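Local coordinates for nitrate transport protein (Parabacteroides distasonis, PDB 3HN0), which probably serves as the solute-binding component of an ABC transporter, perhaps one for nitrate or a related small molecule, at residues I7-L12 with V35-V40; G84-V89 with A168-L173. One frame throughout, in Å; residues are numbered along the deposited sequence.

Contact 1 of 2, residues I7-L12 with V35-V40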
loop_
_atom_site.group_PDB
_atom_site.type_symbol
_atom_site.label_atom_id
_atom_site.label_comp_id
_atom_site.label_asym_id
_atom_site.label_seq_id
_atom_site.Cartn_x
_atom_site.Cartn_y
_atom_site.Cartn_z
ATOM N N ILE A 7 12.178 17.877 25.642
ATOM C CA ILE A 7 11.844 17.864 24.217
ATOM C C ILE A 7 10.330 17.942 24.105
ATOM O O ILE A 7 9.612 17.049 24.544
ATOM C CB ILE A 7 12.408 16.627 23.507
ATOM C CG1 ILE A 7 13.935 16.717 23.417
ATOM C CG2 ILE A 7 11.831 16.442 22.102
ATOM C CD1 ILE A 7 14.625 15.347 23.169
ATOM N N LYS A 8 9.830 19.024 23.523
ATOM C CA LYS A 8 8.382 19.267 23.463
ATOM C C LYS A 8 7.851 18.729 22.147
ATOM O O LYS A 8 8.303 19.140 21.070
ATOM C CB LYS A 8 8.065 20.761 23.615
ATOM C CG LYS A 8 8.529 21.334 24.969
ATOM C CD LYS A 8 8.348 22.854 25.094
ATOM C CE LYS A 8 9.182 23.405 26.246
ATOM N NZ LYS A 8 9.116 24.895 26.397
ATOM N N VAL A 9 6.905 17.826 22.264
ATOM C CA VAL A 9 6.234 17.197 21.144
ATOM C C VAL A 9 4.767 17.568 21.172
ATOM O O VAL A 9 4.056 17.175 22.084
ATOM C CB VAL A 9 6.377 15.710 21.209
ATOM C CG1 VAL A 9 5.797 15.051 19.961
ATOM C CG2 VAL A 9 7.897 15.371 21.330
ATOM N N SER A 10 4.315 18.244 20.112
ATOM C CA SER A 10 2.918 18.654 20.015
ATOM C C SER A 10 2.243 17.731 19.028
ATOM O O SER A 10 2.688 17.637 17.884
ATOM C CB SER A 10 2.824 20.100 19.520
ATOM O OG SER A 10 3.501 20.977 20.394
ATOM N N VAL A 11 1.189 17.046 19.459
ATOM C CA VAL A 11 0.471 16.128 18.600
ATOM C C VAL A 11 -0.940 16.731 18.333
ATOM O O VAL A 11 -1.697 16.960 19.256
ATOM C CB VAL A 11 0.423 14.736 19.199
ATOM C CG1 VAL A 11 -0.311 13.793 18.252
ATOM C CG2 VAL A 11 1.836 14.187 19.484
ATOM N N LEU A 12 -1.267 17.098 17.084
ATOM C CA LEU A 12 -2.652 17.552 16.801
ATOM C C LEU A 12 -3.643 16.451 17.261
ATOM O O LEU A 12 -3.451 15.291 16.984
ATOM C CB LEU A 12 -2.859 17.817 15.332
ATOM C CG LEU A 12 -4.244 18.329 14.924
ATOM C CD1 LEU A 12 -4.600 19.564 15.665
ATOM C CD2 LEU A 12 -4.230 18.582 13.404
ATOM N N VAL A 35 11.101 13.651 26.919
ATOM C CA VAL A 35 10.218 13.897 25.810
ATOM C C VAL A 35 8.829 14.097 26.386
ATOM O O VAL A 35 8.325 13.271 27.134
ATOM C CB VAL A 35 10.326 12.767 24.715
ATOM C CG1 VAL A 35 9.408 13.067 23.546
ATOM C CG2 VAL A 35 11.790 12.614 24.248
ATOM N N GLN A 36 8.226 15.249 26.096
ATOM C CA GLN A 36 6.979 15.671 26.712
ATOM C C GLN A 36 5.922 15.845 25.646
ATOM O O GLN A 36 6.055 16.758 24.838
ATOM C CB GLN A 36 7.259 16.993 27.363
ATOM C CG GLN A 36 6.221 17.579 28.240
ATOM C CD GLN A 36 6.814 18.760 29.030
ATOM O OE1 GLN A 36 6.487 19.907 28.782
ATOM N NE2 GLN A 36 7.697 18.454 29.974
ATOM N N VAL A 37 4.949 14.930 25.593
ATOM C CA VAL A 37 3.901 14.999 24.576
ATOM C C VAL A 37 2.713 15.808 25.077
ATOM O O VAL A 37 2.194 15.558 26.186
ATOM C CB VAL A 37 3.393 13.577 24.214
ATOM C CG1 VAL A 37 2.129 13.640 23.310
ATOM C CG2 VAL A 37 4.497 12.814 23.566
ATOM N N LYS A 38 2.252 16.736 24.255
ATOM C CA LYS A 38 1.053 17.526 24.552
ATOM C C LYS A 38 0.135 17.476 23.341
ATOM O O LYS A 38 0.575 17.617 22.191
ATOM C CB LYS A 38 1.452 18.940 24.898
ATOM C CG LYS A 38 2.114 19.055 26.273
ATOM C CD LYS A 38 2.183 20.523 26.744
ATOM C CE LYS A 38 3.026 20.684 28.015
ATOM N NZ LYS A 38 3.076 19.449 28.857
ATOM N N VAL A 39 -1.140 17.234 23.596
ATOM C CA VAL A 39 -2.128 17.214 22.536
ATOM C C VAL A 39 -2.595 18.653 22.294
ATOM O O VAL A 39 -2.871 19.398 23.237
ATOM C CB VAL A 39 -3.288 16.257 22.872
ATOM C CG1 VAL A 39 -4.357 16.267 21.751
ATOM C CG2 VAL A 39 -2.764 14.829 23.135
ATOM N N VAL A 40 -2.631 19.070 21.039
ATOM C CA VAL A 40 -3.089 20.415 20.720
ATOM C C VAL A 40 -4.356 20.293 19.894
ATOM O O VAL A 40 -4.565 19.302 19.212
ATOM C CB VAL A 40 -2.033 21.254 19.987
ATOM C CG1 VAL A 40 -0.842 21.495 20.910
ATOM C CG2 VAL A 40 -1.601 20.593 18.683
#
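Ile7, Val9 and Val11 exchange five backbone hydrogen bonds with Gln36, Lys38 and Val40 across two parallel strands. Ile7 O accepts from Gln36 N at 2.8 Å. Val9 N and Val11 N donate to Gln36 O and Lys38 O. Val9 O accepts from Lys38 N, and Val11 O from Val40 N at 2.9 Å. CA-H...O contacts add to the ladder, as from Val37 CA to Val9 O at 3.3 Å. The two strand segments are turned 32° against each other, consistent with the sheet's twist.

Most of the apolar contacts between the strands lie on the face of Ile7, Val9, Val11, Val35 and Val37. With CG1 of Val35 anti to the backbone N (chi1 -179°), its two methyls reach different neighbours. CG1 meets Val9 CG2 at 3.5 Å, and CG2 meets Ile7 CD1 at 4.1 Å. Farther along, Val11 CG2 touches Val37 CG1 at 3.9 Å. Helix 21-25 lies on this face, with Trp23 against Val35 and Val37. Replacing Val35 by alanine removes both methyls and would probably leave Val9 CG2 and Ile7 CD1 without these partners, opening a gap beside Trp23.

On the other face, Val40 CG1 approaches Ser10 CB at 4.2 Å. Ala46 and Leu49 of helix 43-51 pack on Val40.

Ser10 OG is hydrogen-bonded to Thr55 OG1. Lys38 NZ makes only a weak bond to Gln36 OE1, 3.4 Å away.

Strands 6-12 and 33-40 are joined through short helices 16-19 and 21-25 and strand 29-30, a crossover of beta-alpha-beta type. The five bonds pair alternate residues, whereas Lys8 and Ser10 turn to strand 57-61. The valine face is apolar and packs under helix 21-25; the side of Lys8, Gln36 and Lys38 is partly open to solvent.

Contact 2 of 2, residues G84-V89 with A168-L173; sequences GTLYLV and ADLNHL
An edge of the three-stranded antiparallel sheet, strand 87-90 beside strand 165-169, runs out here into a polar turn in which Asn171 bonds to Thr85 and Leu86. Leu88 N donates to Ala168 O at 2.9 Å, and Leu170 N to Leu86 O at 3.0 Å. Beyond them the Asn171 amide takes over. Its OD1 accepts two backbone donors. Leu86 N, 2.9 Å from OD1, lies in the carbonyl plane on a lone pair, whereas Thr85 N comes from above that plane.

Asp169 OD1 holds Asn171 twice: it accepts the backbone N at 3.0 Å, closing an Asx turn, and ND2 at 2.9 Å. ND2 also sits over one face of the Tyr87 ring, 3.6 Å above its plane and toward the rim. The ring and amide planes are 73° apart. Asp169 OD2 accepts from His172 NE2 at 3.0 Å, and a water links it to Tyr87 OH, which is also hydrogen-bonded to Arg239 O. On the apolar side, Leu88 CB packs on Ala168 CB at 4.0 Å.

Several bonds thus fix the rotation of the buried amide, and Asp169 OD1 helps keep Asn171 in place. The nearby donors would probably stabilise a charged carboxylate.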
loop_
_atom_site.group_PDB
_atom_site.type_symbol
_atom_site.label_atom_id
_atom_site.label_comp_id
_atom_site.label_asym_id
_atom_site.label_seq_id
_atom_site.Cartn_x
_atom_site.Cartn_y
_atom_site.Cartn_z
ATOM N N GLY A 84 -3.810 4.992 8.186
ATOM C CA GLY A 84 -5.243 4.677 8.062
ATOM C C GLY A 84 -6.061 5.810 8.652
ATOM O O GLY A 84 -6.312 5.864 9.851
ATOM N N THR A 85 -6.442 6.780 7.831
ATOM C CA THR A 85 -7.158 7.905 8.362
ATOM C C THR A 85 -8.565 8.117 7.852
ATOM O O THR A 85 -9.334 8.839 8.489
ATOM C CB THR A 85 -6.347 9.223 8.192
ATOM O OG1 THR A 85 -6.277 9.572 6.837
ATOM C CG2 THR A 85 -4.952 9.063 8.689
ATOM N N LEU A 86 -8.907 7.539 6.703
ATOM C CA LEU A 86 -10.193 7.856 6.107
ATOM C C LEU A 86 -10.901 6.612 5.581
ATOM O O LEU A 86 -10.364 5.840 4.784
ATOM C CB LEU A 86 -10.010 8.911 5.019
ATOM C CG LEU A 86 -11.281 9.669 4.675
ATOM C CD1 LEU A 86 -11.720 10.563 5.900
ATOM C CD2 LEU A 86 -11.071 10.473 3.403
ATOM N N TYR A 87 -12.133 6.431 6.075
ATOM C CA TYR A 87 -12.967 5.346 5.656
ATOM C C TYR A 87 -14.357 5.792 5.265
ATOM O O TYR A 87 -14.871 6.761 5.792
ATOM C CB TYR A 87 -13.049 4.310 6.781
ATOM C CG TYR A 87 -11.771 3.606 7.051
ATOM C CD1 TYR A 87 -10.802 4.181 7.896
ATOM C CD2 TYR A 87 -11.484 2.356 6.472
ATOM C CE1 TYR A 87 -9.587 3.542 8.153
ATOM C CE2 TYR A 87 -10.255 1.735 6.729
ATOM C CZ TYR A 87 -9.327 2.323 7.574
ATOM O OH TYR A 87 -8.126 1.690 7.837
ATOM N N LEU A 88 -14.965 5.123 4.290
ATOM C CA LEU A 88 -16.340 5.427 3.909
ATOM C C LEU A 88 -17.282 4.516 4.664
ATOM O O LEU A 88 -17.094 3.292 4.655
ATOM C CB LEU A 88 -16.513 5.159 2.419
ATOM C CG LEU A 88 -17.874 5.366 1.754
ATOM C CD1 LEU A 88 -18.318 6.816 1.851
ATOM C CD2 LEU A 88 -17.733 4.881 0.302
ATOM N N VAL A 89 -18.327 5.086 5.255
ATOM C CA VAL A 89 -19.349 4.319 5.947
ATOM C C VAL A 89 -20.716 4.595 5.314
ATOM O O VAL A 89 -20.979 5.694 4.841
ATOM C CB VAL A 89 -19.386 4.648 7.459
ATOM C CG1 VAL A 89 -18.076 4.240 8.118
ATOM C CG2 VAL A 89 -19.665 6.176 7.732
ATOM N N ALA A 168 -15.652 1.224 2.261
ATOM C CA ALA A 168 -14.400 1.435 1.503
ATOM C C ALA A 168 -13.323 2.014 2.373
ATOM O O ALA A 168 -13.601 2.747 3.341
ATOM C CB ALA A 168 -14.673 2.376 0.303
ATOM N N ASP A 169 -12.083 1.747 1.972
ATOM C CA ASP A 169 -10.885 2.287 2.561
ATOM C C ASP A 169 -10.404 3.355 1.608
ATOM O O ASP A 169 -10.149 3.048 0.447
ATOM C CB ASP A 169 -9.931 1.108 2.684
ATOM C CG ASP A 169 -8.546 1.482 3.207
ATOM O OD1 ASP A 169 -8.138 2.638 3.081
ATOM O OD2 ASP A 169 -7.850 0.575 3.728
ATOM N N LEU A 170 -10.315 4.591 2.075
ATOM C CA LEU A 170 -9.984 5.733 1.214
ATOM C C LEU A 170 -8.528 6.170 1.308
ATOM O O LEU A 170 -8.167 7.298 0.923
ATOM C CB LEU A 170 -10.940 6.909 1.512
ATOM C CG LEU A 170 -12.195 6.900 0.652
ATOM C CD1 LEU A 170 -12.896 5.552 0.719
ATOM C CD2 LEU A 170 -13.104 8.054 1.063
ATOM N N ASN A 171 -7.689 5.281 1.814
ATOM C CA ASN A 171 -6.315 5.630 2.124
ATOM C C ASN A 171 -5.265 5.255 1.070
ATOM O O ASN A 171 -4.072 5.409 1.322
ATOM C CB ASN A 171 -5.888 5.046 3.479
ATOM C CG ASN A 171 -6.781 5.499 4.629
ATOM O OD1 ASN A 171 -6.825 6.671 4.952
ATOM N ND2 ASN A 171 -7.545 4.565 5.190
ATOM N N HIS A 172 -5.687 4.790 -0.103
ATOM C CA HIS A 172 -4.734 4.269 -1.078
ATOM C C HIS A 172 -4.829 4.962 -2.410
ATOM O O HIS A 172 -5.918 5.253 -2.896
ATOM C CB HIS A 172 -4.929 2.754 -1.271
ATOM C CG HIS A 172 -4.970 1.981 -0.001
ATOM N ND1 HIS A 172 -3.835 1.547 0.653
ATOM C CD2 HIS A 172 -6.019 1.531 0.722
ATOM C CE1 HIS A 172 -4.191 0.879 1.741
ATOM N NE2 HIS A 172 -5.508 0.869 1.813
ATOM N N LEU A 173 -3.676 5.149 -3.048
ATOM C CA LEU A 173 -3.639 5.746 -4.414
ATOM C C LEU A 173 -4.277 4.803 -5.437
ATOM O O LEU A 173 -5.094 5.224 -6.262
ATOM C CB LEU A 173 -2.180 6.056 -4.817
ATOM C CG LEU A 173 -2.062 6.841 -6.135
ATOM C CD1 LEU A 173 -2.294 8.321 -5.851
ATOM C CD2 LEU A 173 -0.688 6.613 -6.809
HETATM O O HOH W 1 -5.934 1.217 5.540
#

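Contact 1 comes first along the chain and is complete before contact 2 opens. They lie on opposite sides of the chain's centre, with their centres about 26 Å apart and their nearest atoms about 10 Å apart, and do not touch. Contact 1 belongs to the seven-stranded mixed sheet, contact 2 to the separate three-stranded antiparallel sheet. The chain leaves the larger sheet by strand 76-82, enters the smaller one at 87-90, and returns from 165-169 to strand 184-188. Contact 2 therefore sits where both crossings begin or end. This matches the two-lobed plan of periplasmic binding proteins, in which solute is usually held between the lobes.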